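Local coordinates for protein ADP-ribosylating toxin CARDS (PDB 4TLV) that transfers ADP-ribose from NAD(+) to target proteins as the main virulence factor of Mycoplasma pneumoniae and causes vacuoles to form in mammalian cells, at residues 108-113 / 209-214. Residues are numbered along the deposited sequence; the frame is centred on the assembly and turned at random.
Sequences VVFDSG and LSIPQA
V109 and L209 meet in a short parallel ladder: the amide N of L209 gives a nearly straight hydrogen bond to V109 O at 2.9 Å. The carbonyl O of L209 then takes D111 N at 2.8 Å, on a bent path (131° at the hydrogen). The register slips by one between the F110–L209 and S112–S210 pairs, a beta bulge, and the L209 oxygen accordingly faces two successive amides, S112 N only weakly. Beyond it I211 N bonds S112 O at 3.0 Å, from well above the carbonyl plane.

Apolar contacts gather on the F110 and L209 face. With chi1 at 166°, V108 CG1 swings far from its own amide N, over the centre of the F110 ring, and also meets L209 CD2 at 3.9 Å. I211 CG1 comes to the ring edge, 4.0 Å from F110 CD1.

Among the polar groups, a water donates to I211 O and lies doubtfully close to S112 OG, while D111 OD1 bonds H208, just ahead of L209.

This two-stranded parallel sheet ties the mono-ADP-ribosyltransferase domain to the start of the probable NAD(+)-binding region. V108 and F110 pack on helix 92-104; I211 touches helices 115-126 and 35-40, and P212 also packs on 35-40.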
loop_
_atom_site.group_PDB
_atom_site.type_symbol
_atom_site.label_atom_id
_atom_site.label_comp_id
_atom_site.label_asym_id
_atom_site.label_seq_id
_atom_site.Cartn_x
_atom_site.Cartn_y
_atom_site.Cartn_z
ATOM N N VAL A 108 10.149 -4.395 -25.420
ATOM C CA VAL A 108 11.253 -4.767 -24.558
ATOM C C VAL A 108 12.152 -5.802 -25.231
ATOM O O VAL A 108 11.676 -6.723 -25.888
ATOM C CB VAL A 108 10.739 -5.334 -23.212
ATOM C CG1 VAL A 108 11.866 -6.042 -22.461
ATOM C CG2 VAL A 108 10.112 -4.212 -22.358
ATOM N N VAL A 109 13.454 -5.652 -25.058
ATOM C CA VAL A 109 14.387 -6.689 -25.465
ATOM C C VAL A 109 14.869 -7.429 -24.231
ATOM O O VAL A 109 15.463 -6.830 -23.330
ATOM C CB VAL A 109 15.579 -6.089 -26.243
ATOM C CG1 VAL A 109 16.732 -7.074 -26.301
ATOM C CG2 VAL A 109 15.130 -5.692 -27.642
ATOM N N PHE A 110 14.608 -8.730 -24.167
ATOM C CA PHE A 110 15.033 -9.496 -23.006
ATOM C C PHE A 110 16.467 -9.977 -23.184
ATOM O O PHE A 110 16.724 -10.945 -23.905
ATOM C CB PHE A 110 14.054 -10.652 -22.717
ATOM C CG PHE A 110 12.678 -10.180 -22.314
ATOM C CD1 PHE A 110 12.399 -9.866 -20.984
ATOM C CD2 PHE A 110 11.683 -10.009 -23.255
ATOM C CE1 PHE A 110 11.145 -9.409 -20.610
ATOM C CE2 PHE A 110 10.419 -9.550 -22.888
ATOM C CZ PHE A 110 10.151 -9.246 -21.558
ATOM N N ASP A 111 17.405 -9.281 -22.542
ATOM C CA ASP A 111 18.801 -9.701 -22.550
ATOM C C ASP A 111 18.938 -11.034 -21.836
ATOM O O ASP A 111 19.792 -11.856 -22.168
ATOM C CB ASP A 111 19.683 -8.667 -21.848
ATOM C CG ASP A 111 19.779 -7.362 -22.612
ATOM O OD1 ASP A 111 19.349 -7.319 -23.784
ATOM O OD2 ASP A 111 20.288 -6.380 -22.032
ATOM N N SER A 112 18.080 -11.234 -20.845
ATOM C CA SER A 112 18.077 -12.445 -20.048
ATOM C C SER A 112 16.651 -12.628 -19.548
ATOM O O SER A 112 15.934 -11.645 -19.348
ATOM C CB SER A 112 19.043 -12.305 -18.871
ATOM O OG SER A 112 19.099 -13.492 -18.105
ATOM N N GLY A 113 16.234 -13.878 -19.373
ATOM C CA GLY A 113 14.875 -14.177 -18.951
ATOM C C GLY A 113 13.837 -13.891 -20.023
ATOM O O GLY A 113 14.159 -13.774 -21.207
ATOM N N LEU A 209 15.942 -5.509 -20.842
ATOM C CA LEU A 209 15.730 -6.015 -19.499
ATOM C C LEU A 209 16.483 -7.323 -19.285
ATOM O O LEU A 209 16.514 -8.182 -20.174
ATOM C CB LEU A 209 14.226 -6.228 -19.290
ATOM C CG LEU A 209 13.468 -5.292 -18.348
ATOM C CD1 LEU A 209 14.028 -3.892 -18.360
ATOM C CD2 LEU A 209 11.947 -5.309 -18.635
ATOM N N SER A 210 17.103 -7.463 -18.114
ATOM C CA SER A 210 17.681 -8.723 -17.679
ATOM C C SER A 210 16.922 -9.225 -16.460
ATOM O O SER A 210 17.130 -8.734 -15.351
ATOM C CB SER A 210 19.155 -8.558 -17.315
ATOM O OG SER A 210 19.905 -8.113 -18.429
ATOM N N ILE A 211 16.053 -10.204 -16.671
ATOM C CA ILE A 211 15.243 -10.770 -15.598
ATOM C C ILE A 211 15.982 -11.912 -14.923
ATOM O O ILE A 211 16.370 -12.872 -15.586
ATOM C CB ILE A 211 13.911 -11.314 -16.151
ATOM C CG1 ILE A 211 13.316 -10.335 -17.167
ATOM C CG2 ILE A 211 12.945 -11.631 -15.010
ATOM C CD1 ILE A 211 12.968 -8.949 -16.593
ATOM N N PRO A 212 16.153 -11.827 -13.592
ATOM C CA PRO A 212 16.890 -12.851 -12.850
ATOM C C PRO A 212 16.072 -14.136 -12.665
ATOM O O PRO A 212 14.845 -14.115 -12.745
ATOM C CB PRO A 212 17.151 -12.181 -11.498
ATOM C CG PRO A 212 16.011 -11.223 -11.332
ATOM C CD PRO A 212 15.653 -10.743 -12.719
ATOM N N GLN A 213 16.755 -15.242 -12.409
ATOM C CA GLN A 213 16.072 -16.516 -12.227
ATOM C C GLN A 213 15.682 -16.761 -10.777
ATOM O O GLN A 213 14.856 -17.632 -10.498
ATOM C CB GLN A 213 16.954 -17.659 -12.725
ATOM C CG GLN A 213 17.176 -17.614 -14.230
ATOM C CD GLN A 213 18.044 -18.747 -14.716
ATOM O OE1 GLN A 213 19.255 -18.755 -14.495
ATOM N NE2 GLN A 213 17.426 -19.721 -15.380
ATOM N N ALA A 214 16.277 -16.002 -9.861
ATOM C CA ALA A 214 16.090 -16.260 -8.432
ATOM C C ALA A 214 15.878 -14.995 -7.601
ATOM O O ALA A 214 16.222 -13.882 -8.026
ATOM C CB ALA A 214 17.258 -17.052 -7.882
HETATM O O HOH W 1 18.210 -14.918 -16.222
#